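Local coordinates for Rbsd/fucu transport protein family protein (Streptococcus pneumoniae, PDB 4A34) that binds L-fucose and, as a fucose mutarotase of the RbsD/FucU family, probably speeds the interconversion of the sugar's alpha and beta anomers, at residues E25-D30 / Y119-T124; I71-V76 / A131-K136. All blocks are in the same frame, centred on the assembly; numbering follows the deposited sequence.

Contact 1. Residues E25-D30 / Y119-T124; sequences EIVLAD and YAIVAT. With FUL (beta-L-fucopyranose), chain B.
Tyr119 opens the pairing with its backbone N, which donates to Glu25 O across a bent bond (142° at the hydrogen), while its phenol runs off to Glu19. Strands 120-124 and 25-29 run parallel, their axes 17° apart. Val27 N donates to Ala120 O at 2.9 Å, almost straight (170° at the hydrogen). Ile121 stands beside Val27 on one face of the sheet, CG1 lying 3.8 Å from Val27 CB; its CG2, anti to the backbone N, instead reaches Ala29 CB at 3.6 Å. Val122 bonds through both its backbone N, to Val27 O, and its backbone O, which accepts from Ala29 N; on the other face its CG1 packs alongside Leu28 CD2. At Thr124 the backbone N and OG1 (2.7 Å) both donate to Ala29 O from opposite faces of the carbonyl plane; with OG1 set between its own backbone N and carbonyl carbon, the hydroxyl reaches the same oxygen as the N-H. Just beyond, Asp30 receives fucose O3 on OD2 at 2.7 Å and O2 on OD1. Helix 50-60 lies against Leu28 and Thr124, helix 35-38 covers Ile121 and Ala29, and strands 42-45 and 133-136 flank the pair within the sheet.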
ATOM      1  N   GLU I  25      12.999 -20.362 -12.301  1.00 30.11           N
ATOM      2  CA  GLU I  25      12.152 -20.892 -13.367  1.00 29.53           C
ATOM      3  C   GLU I  25      11.065 -19.893 -13.761  1.00 29.37           C
ATOM      4  O   GLU I  25      10.674 -19.038 -12.966  1.00 28.87           O
ATOM      5  CB  GLU I  25      11.535 -22.226 -12.951  1.00 29.37           C
ATOM      6  CG  GLU I  25      12.561 -23.335 -12.759  1.00 29.16           C
ATOM      7  CD  GLU I  25      11.994 -24.581 -12.105  1.00 29.80           C
ATOM      8  OE1 GLU I  25      10.771 -24.817 -12.193  1.00 30.37           O
ATOM      9  OE2 GLU I  25      12.775 -25.335 -11.500  1.00 29.93           O
ATOM     10  N   ILE I  26      10.608 -19.997 -15.007  1.00 29.35           N
ATOM     11  CA  ILE I  26       9.527 -19.160 -15.516  1.00 29.25           C
ATOM     12  C   ILE I  26       8.605 -19.983 -16.398  1.00 29.32           C
ATOM     13  O   ILE I  26       9.069 -20.759 -17.229  1.00 29.43           O
ATOM     14  CB  ILE I  26      10.041 -17.902 -16.289  1.00 29.15           C
ATOM     15  CG1 ILE I  26       8.848 -17.083 -16.817  1.00 28.82           C
ATOM     16  CG2 ILE I  26      11.024 -18.301 -17.389  1.00 28.65           C
ATOM     17  CD1 ILE I  26       9.197 -15.808 -17.485  1.00 27.77           C
ATOM     18  N   VAL I  27       7.302 -19.795 -16.209  1.00 29.34           N
ATOM     19  CA  VAL I  27       6.293 -20.575 -16.907  1.00 29.32           C
ATOM     20  C   VAL I  27       5.675 -19.770 -18.031  1.00 29.53           C
ATOM     21  O   VAL I  27       5.195 -18.653 -17.824  1.00 29.45           O
ATOM     22  CB  VAL I  27       5.178 -21.057 -15.953  1.00 29.23           C
ATOM     23  CG1 VAL I  27       4.184 -21.928 -16.689  1.00 29.56           C
ATOM     24  CG2 VAL I  27       5.765 -21.829 -14.777  1.00 29.49           C
ATOM     25  N   LEU I  28       5.692 -20.342 -19.229  1.00 29.79           N
ATOM     26  CA  LEU I  28       4.999 -19.747 -20.349  1.00 30.23           C
ATOM     27  C   LEU I  28       3.658 -20.453 -20.409  1.00 30.41           C
ATOM     28  O   LEU I  28       3.555 -21.587 -20.880  1.00 30.61           O
ATOM     29  CB  LEU I  28       5.810 -19.903 -21.645  1.00 30.36           C
ATOM     30  CG  LEU I  28       7.296 -19.488 -21.591  1.00 31.48           C
ATOM     31  CD1 LEU I  28       8.031 -19.743 -22.911  1.00 32.04           C
ATOM     32  CD2 LEU I  28       7.471 -18.028 -21.187  1.00 30.88           C
ATOM     33  N   ALA I  29       2.632 -19.793 -19.885  1.00 30.47           N
ATOM     34  CA  ALA I  29       1.328 -20.419 -19.739  1.00 30.71           C
ATOM     35  C   ALA I  29       0.428 -20.159 -20.941  1.00 30.82           C
ATOM     36  O   ALA I  29       0.423 -19.055 -21.489  1.00 30.92           O
ATOM     37  CB  ALA I  29       0.665 -19.937 -18.471  1.00 30.69           C
ATOM     38  N   ASP I  30      -0.340 -21.169 -21.342  1.00 30.85           N
ATOM     39  CA  ASP I  30      -1.272 -21.000 -22.449  1.00 31.19           C
ATOM     40  C   ASP I  30      -2.601 -20.414 -21.980  1.00 31.30           C
ATOM     41  O   ASP I  30      -2.872 -20.359 -20.784  1.00 31.27           O
ATOM     42  CB  ASP I  30      -1.451 -22.302 -23.254  1.00 31.58           C
ATOM     43  CG  ASP I  30      -2.179 -23.416 -22.483  1.00 32.51           C
ATOM     44  OD1 ASP I  30      -3.123 -23.148 -21.697  1.00 34.16           O
ATOM     45  OD2 ASP I  30      -1.814 -24.591 -22.704  1.00 32.86           O
ATOM     46  N   TYR I 119       9.376 -18.447 -10.462  1.00 30.46           N
ATOM     47  CA  TYR I 119       9.529 -17.030 -10.188  1.00 30.06           C
ATOM     48  C   TYR I 119       8.397 -16.236 -10.811  1.00 29.86           C
ATOM     49  O   TYR I 119       7.897 -15.296 -10.208  1.00 30.07           O
ATOM     50  CB  TYR I 119      10.880 -16.506 -10.670  1.00 29.82           C
ATOM     51  CG  TYR I 119      11.150 -15.078 -10.270  1.00 29.81           C
ATOM     52  CD1 TYR I 119      11.330 -14.726  -8.932  1.00 30.57           C
ATOM     53  CD2 TYR I 119      11.217 -14.071 -11.221  1.00 30.63           C
ATOM     54  CE1 TYR I 119      11.588 -13.406  -8.560  1.00 28.99           C
ATOM     55  CE2 TYR I 119      11.478 -12.755 -10.859  1.00 29.87           C
ATOM     56  CZ  TYR I 119      11.659 -12.429  -9.528  1.00 28.96           C
ATOM     57  OH  TYR I 119      11.909 -11.117  -9.175  1.00 28.87           O
ATOM     58  N   ALA I 120       7.989 -16.621 -12.013  1.00 29.48           N
ATOM     59  CA  ALA I 120       6.897 -15.941 -12.683  1.00 29.12           C
ATOM     60  C   ALA I 120       6.178 -16.828 -13.687  1.00 29.19           C
ATOM     61  O   ALA I 120       6.768 -17.741 -14.301  1.00 28.80           O
ATOM     62  CB  ALA I 120       7.391 -14.678 -13.364  1.00 29.11           C
ATOM     63  N   ILE I 121       4.891 -16.548 -13.841  1.00 28.95           N
ATOM     64  CA  ILE I 121       4.118 -17.123 -14.915  1.00 28.83           C
ATOM     65  C   ILE I 121       3.711 -15.988 -15.839  1.00 29.15           C
ATOM     66  O   ILE I 121       3.229 -14.939 -15.381  1.00 29.25           O
ATOM     67  CB  ILE I 121       2.868 -17.863 -14.390  1.00 28.79           C
ATOM     68  CG1 ILE I 121       3.272 -18.959 -13.385  1.00 27.94           C
ATOM     69  CG2 ILE I 121       2.034 -18.396 -15.566  1.00 28.05           C
ATOM     70  CD1 ILE I 121       2.127 -19.800 -12.852  1.00 25.35           C
ATOM     71  N   VAL I 122       3.937 -16.186 -17.132  1.00 29.09           N
ATOM     72  CA  VAL I 122       3.376 -15.301 -18.151  1.00 29.26           C
ATOM     73  C   VAL I 122       2.172 -15.957 -18.838  1.00 29.19           C
ATOM     74  O   VAL I 122       2.284 -17.033 -19.412  1.00 29.16           O
ATOM     75  CB  VAL I 122       4.447 -14.806 -19.180  1.00 29.33           C
ATOM     76  CG1 VAL I 122       5.460 -15.867 -19.471  1.00 29.38           C
ATOM     77  CG2 VAL I 122       3.802 -14.312 -20.458  1.00 28.83           C
ATOM     78  N   ALA I 123       1.021 -15.306 -18.728  1.00 29.43           N
ATOM     79  CA  ALA I 123      -0.182 -15.726 -19.430  1.00 29.82           C
ATOM     80  C   ALA I 123      -0.112 -15.265 -20.888  1.00 30.33           C
ATOM     81  O   ALA I 123      -0.001 -14.075 -21.169  1.00 30.59           O
ATOM     82  CB  ALA I 123      -1.418 -15.165 -18.747  1.00 29.29           C
ATOM     83  N   THR I 124      -0.165 -16.211 -21.813  1.00 30.85           N
ATOM     84  CA  THR I 124      -0.083 -15.879 -23.225  1.00 31.22           C
ATOM     85  C   THR I 124      -1.450 -16.041 -23.888  1.00 31.49           C
ATOM     86  O   THR I 124      -2.430 -16.378 -23.224  1.00 31.42           O
ATOM     87  CB  THR I 124       0.947 -16.761 -23.932  1.00 31.30           C
ATOM     88  OG1 THR I 124       0.433 -18.094 -24.012  1.00 31.73           O
ATOM     89  CG2 THR I 124       2.291 -16.756 -23.182  1.00 30.55           C
TER
HETATM   90  C1  FUL B1144      -4.858 -27.026 -18.584  1.00 44.27           C
HETATM   91  C2  FUL B1144      -4.414 -26.135 -19.752  1.00 43.71           C
HETATM   92  O2  FUL B1144      -3.272 -25.372 -19.436  1.00 43.62           O
HETATM   93  C3  FUL B1144      -4.081 -27.052 -20.926  1.00 43.39           C
HETATM   94  O3  FUL B1144      -3.732 -26.312 -22.064  1.00 44.43           O
HETATM   95  C4  FUL B1144      -5.270 -27.939 -21.250  1.00 43.43           C
HETATM   96  O4  FUL B1144      -6.343 -27.114 -21.619  1.00 43.17           O
HETATM   97  C5  FUL B1144      -5.652 -28.723 -20.000  1.00 43.95           C
HETATM   98  C6  FUL B1144      -6.779 -29.707 -20.287  1.00 43.18           C
HETATM   99  O5  FUL B1144      -5.990 -27.787 -18.982  1.00 44.32           O
HETATM  100  O1  FUL B1144      -5.174 -26.277 -17.438  1.00 45.68           O

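Contact 2. Residues I71-V76 / A131-K136; sequences IQFMNV and ANIILK. With FUL (beta-L-fucopyranose), chain B.
Strands 71-74 and 133-136 run antiparallel at 168°, with Gln72 and Ile134 as a hydrogen-bonded pair whose two bonds, Gln72 N to Ile134 O and Ile134 N to Gln72 O, each 3.1 Å, lie in the planes of their acceptor carbonyls. Ile71 CA-H also points at Ile134 O, nearly straight at 159°. On one face Ile71 stands between two partners of the opposite strand: CG2 meets Ile133 CG2 at 3.8 Å and CG1 meets Leu135 CD2 at 3.7 Å. The same Ile133 methyl, set anti to the backbone N, touches the Phe73 ring at its edge, in the ring plane, 3.7 Å from CE1. The Phe73 ring also meets Trp86. These strands belong to the six-stranded mixed sheet of the RbsD/FucU fold, where 133-136 runs antiparallel to both of its neighbours, 25-29 and 71-74. On the other face Gln72 folds back at chi2 (85°), bringing OE1 within 3.6 Å of Ile134 CB, while its NE2 is hydrogen-bonded to Ser69 OG. Further along, Met74 lies beside Asn132, SD 4.1 Å from ND2, with Phe111 of helix 108-116 against both side chains. Asn132 spends its amide on two partners: OD1 accepts from the backbone N of Asp30 and ND2 donates to fucose O2 at 2.9 Å, and the two bonds together probably hold the amide's rotation.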
ATOM      1  N   ILE I  71      13.727 -27.958 -19.027  1.00 37.79           N
ATOM      2  CA  ILE I  71      12.459 -27.686 -19.724  1.00 36.96           C
ATOM      3  C   ILE I  71      11.414 -28.758 -19.389  1.00 36.82           C
ATOM      4  O   ILE I  71      11.721 -29.952 -19.375  1.00 36.82           O
ATOM      5  CB  ILE I  71      12.676 -27.588 -21.261  1.00 36.93           C
ATOM      6  CG1 ILE I  71      13.564 -26.391 -21.610  1.00 36.21           C
ATOM      7  CG2 ILE I  71      11.361 -27.485 -22.010  1.00 36.27           C
ATOM      8  CD1 ILE I  71      14.330 -26.556 -22.889  1.00 35.38           C
ATOM      9  N   GLN I  72      10.190 -28.329 -19.096  1.00 36.58           N
ATOM     10  CA  GLN I  72       9.102 -29.262 -18.810  1.00 36.50           C
ATOM     11  C   GLN I  72       7.866 -28.929 -19.620  1.00 36.62           C
ATOM     12  O   GLN I  72       7.495 -27.762 -19.749  1.00 36.85           O
ATOM     13  CB  GLN I  72       8.730 -29.265 -17.324  1.00 36.37           C
ATOM     14  CG  GLN I  72       9.755 -29.871 -16.389  1.00 36.06           C
ATOM     15  CD  GLN I  72      10.802 -28.869 -15.972  1.00 36.45           C
ATOM     16  OE1 GLN I  72      10.493 -27.832 -15.370  1.00 36.27           O
ATOM     17  NE2 GLN I  72      12.054 -29.161 -16.302  1.00 36.43           N
ATOM     18  N   PHE I  73       7.224 -29.954 -20.168  1.00 36.88           N
ATOM     19  CA  PHE I  73       5.921 -29.772 -20.785  1.00 37.37           C
ATOM     20  C   PHE I  73       4.870 -30.401 -19.881  1.00 37.79           C
ATOM     21  O   PHE I  73       5.213 -31.047 -18.895  1.00 37.90           O
ATOM     22  CB  PHE I  73       5.862 -30.360 -22.200  1.00 37.35           C
ATOM     23  CG  PHE I  73       6.853 -29.760 -23.169  1.00 36.92           C
ATOM     24  CD1 PHE I  73       7.403 -28.500 -22.962  1.00 37.34           C
ATOM     25  CD2 PHE I  73       7.207 -30.454 -24.319  1.00 36.95           C
ATOM     26  CE1 PHE I  73       8.314 -27.955 -23.872  1.00 36.99           C
ATOM     27  CE2 PHE I  73       8.114 -29.915 -25.232  1.00 36.94           C
ATOM     28  CZ  PHE I  73       8.672 -28.667 -25.004  1.00 36.35           C
ATOM     29  N   MET I  74       3.599 -30.178 -20.193  1.00 38.48           N
ATOM     30  CA  MET I  74       2.516 -30.779 -19.431  1.00 39.55           C
ATOM     31  C   MET I  74       1.968 -31.952 -20.220  1.00 40.38           C
ATOM     32  O   MET I  74       1.422 -31.763 -21.307  1.00 40.28           O
ATOM     33  CB  MET I  74       1.407 -29.760 -19.157  1.00 39.44           C
ATOM     34  CG  MET I  74       0.163 -30.354 -18.490  1.00 39.54           C
ATOM     35  SD  MET I  74      -1.210 -29.193 -18.323  1.00 40.04           S
ATOM     36  CE  MET I  74      -0.641 -28.185 -16.954  1.00 39.79           C
ATOM     37  N   ASN I  75       2.104 -33.156 -19.668  1.00 41.68           N
ATOM     38  CA  ASN I  75       1.648 -34.363 -20.352  1.00 43.07           C
ATOM     39  C   ASN I  75       0.129 -34.425 -20.518  1.00 43.62           C
ATOM     40  O   ASN I  75      -0.616 -33.857 -19.720  1.00 43.59           O
ATOM     41  CB  ASN I  75       2.163 -35.626 -19.656  1.00 43.34           C
ATOM     42  CG  ASN I  75       2.506 -36.736 -20.647  1.00 44.64           C
ATOM     43  OD1 ASN I  75       1.939 -36.810 -21.744  1.00 45.54           O
ATOM     44  ND2 ASN I  75       3.445 -37.598 -20.267  1.00 45.85           N
ATOM     45  N   VAL I  76      -0.312 -35.114 -21.567  1.00 44.45           N
ATOM     46  CA  VAL I  76      -1.741 -35.288 -21.854  1.00 45.33           C
ATOM     47  C   VAL I  76      -2.399 -36.399 -21.019  1.00 45.85           C
ATOM     48  O   VAL I  76      -1.743 -37.342 -20.595  1.00 46.02           O
ATOM     49  CB  VAL I  76      -1.987 -35.568 -23.371  1.00 45.45           C
ATOM     50  CG1 VAL I  76      -1.504 -34.393 -24.226  1.00 45.00           C
ATOM     51  CG2 VAL I  76      -1.313 -36.870 -23.809  1.00 44.87           C
ATOM     52  N   ALA I 131       0.171 -26.631 -23.903  1.00 34.85           N
ATOM     53  CA  ALA I 131       1.170 -25.834 -24.626  1.00 34.48           C
ATOM     54  C   ALA I 131       2.084 -25.089 -23.671  1.00 34.14           C
ATOM     55  O   ALA I 131       2.897 -24.257 -24.085  1.00 34.23           O
ATOM     56  CB  ALA I 131       0.474 -24.850 -25.570  1.00 34.32           C
ATOM     57  N   ASN I 132       1.935 -25.403 -22.392  1.00 33.39           N
ATOM     58  CA  ASN I 132       2.642 -24.738 -21.327  1.00 32.78           C
ATOM     59  C   ASN I 132       4.082 -25.222 -21.258  1.00 32.51           C
ATOM     60  O   ASN I 132       4.346 -26.390 -21.498  1.00 32.59           O
ATOM     61  CB  ASN I 132       1.915 -25.026 -20.016  1.00 32.80           C
ATOM     62  CG  ASN I 132       0.456 -24.615 -20.059  1.00 32.68           C
ATOM     63  OD1 ASN I 132       0.139 -23.434 -19.956  1.00 33.95           O
ATOM     64  ND2 ASN I 132      -0.440 -25.587 -20.205  1.00 32.14           N
ATOM     65  N   ILE I 133       5.013 -24.328 -20.940  1.00 32.23           N
ATOM     66  CA  ILE I 133       6.423 -24.703 -20.830  1.00 32.44           C
ATOM     67  C   ILE I 133       6.971 -24.145 -19.531  1.00 32.63           C
ATOM     68  O   ILE I 133       6.525 -23.095 -19.091  1.00 33.32           O
ATOM     69  CB  ILE I 133       7.282 -24.135 -22.004  1.00 32.40           C
ATOM     70  CG1 ILE I 133       6.621 -24.371 -23.363  1.00 32.93           C
ATOM     71  CG2 ILE I 133       8.680 -24.740 -22.007  1.00 31.42           C
ATOM     72  CD1 ILE I 133       7.402 -23.782 -24.526  1.00 34.18           C
ATOM     73  N   ILE I 134       7.919 -24.843 -18.909  1.00 32.74           N
ATOM     74  CA  ILE I 134       8.694 -24.254 -17.809  1.00 32.88           C
ATOM     75  C   ILE I 134      10.158 -24.242 -18.188  1.00 33.08           C
ATOM     76  O   ILE I 134      10.713 -25.270 -18.577  1.00 33.02           O
ATOM     77  CB  ILE I 134       8.540 -24.987 -16.460  1.00 32.87           C
ATOM     78  CG1 ILE I 134       7.066 -25.166 -16.098  1.00 32.57           C
ATOM     79  CG2 ILE I 134       9.274 -24.217 -15.363  1.00 32.62           C
ATOM     80  CD1 ILE I 134       6.839 -26.006 -14.886  1.00 32.27           C
ATOM     81  N   LEU I 135      10.760 -23.060 -18.091  1.00 33.29           N
ATOM     82  CA  LEU I 135      12.154 -22.847 -18.441  1.00 33.01           C
ATOM     83  C   LEU I 135      12.904 -22.471 -17.184  1.00 33.12           C
ATOM     84  O   LEU I 135      12.404 -21.679 -16.376  1.00 33.24           O
ATOM     85  CB  LEU I 135      12.262 -21.724 -19.466  1.00 33.00           C
ATOM     86  CG  LEU I 135      11.467 -21.848 -20.770  1.00 32.59           C
ATOM     87  CD1 LEU I 135      11.545 -20.540 -21.537  1.00 30.83           C
ATOM     88  CD2 LEU I 135      12.009 -23.001 -21.618  1.00 32.66           C
ATOM     89  N   LYS I 136      14.094 -23.045 -17.015  1.00 33.18           N
ATOM     90  CA  LYS I 136      14.932 -22.790 -15.840  1.00 33.20           C
ATOM     91  C   LYS I 136      16.228 -22.057 -16.219  1.00 33.61           C
ATOM     92  O   LYS I 136      17.062 -22.592 -16.942  1.00 33.71           O
ATOM     93  CB  LYS I 136      15.232 -24.100 -15.095  1.00 32.93           C
ATOM     94  CG  LYS I 136      15.996 -23.912 -13.780  1.00 31.86           C
ATOM     95  CD  LYS I 136      16.626 -25.213 -13.288  1.00 29.68           C
ATOM     96  CE  LYS I 136      15.779 -25.912 -12.255  1.00 28.76           C
ATOM     97  NZ  LYS I 136      15.772 -25.205 -10.958  1.00 27.29           N
TER
HETATM   98  C1  FUL B1144      -4.858 -27.026 -18.584  1.00 44.27           C
HETATM   99  C2  FUL B1144      -4.414 -26.135 -19.752  1.00 43.71           C
HETATM  100  O2  FUL B1144      -3.272 -25.372 -19.436  1.00 43.62           O
HETATM  101  C3  FUL B1144      -4.081 -27.052 -20.926  1.00 43.39           C
HETATM  102  O3  FUL B1144      -3.732 -26.312 -22.064  1.00 44.43           O
HETATM  103  C4  FUL B1144      -5.270 -27.939 -21.250  1.00 43.43           C
HETATM  104  O4  FUL B1144      -6.343 -27.114 -21.619  1.00 43.17           O
HETATM  105  C5  FUL B1144      -5.652 -28.723 -20.000  1.00 43.95           C
HETATM  106  C6  FUL B1144      -6.779 -29.707 -20.287  1.00 43.18           C
HETATM  107  O5  FUL B1144      -5.990 -27.787 -18.982  1.00 44.32           O
HETATM  108  O1  FUL B1144      -5.174 -26.277 -17.438  1.00 45.68           O

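In the fold
Contacts 1 and 2 lie in one sheet with their centres about 10 Å apart, joined where strand 25-29 pairs with strand 133-136: Ile26 N meets Leu135 O at 2.8 Å, probably as a hydrogen bond. Their second segments follow each other in the chain, and the connection between strands 120-124 and 133-136 brings Tyr130 to the sugar. There Asp30 of contact 1 and Asn132 of contact 2 share the fucose and are themselves joined, with 2.7 Å between Asp30 N and Asn132 OD1. Asp30 OD2 also accepts from Ala131 N. Further hydrogen bonds to the sugar come from Tyr130 N, Tyr112 OH and His22 ND1 of a neighbouring subunit, which places the pocket at a subunit interface.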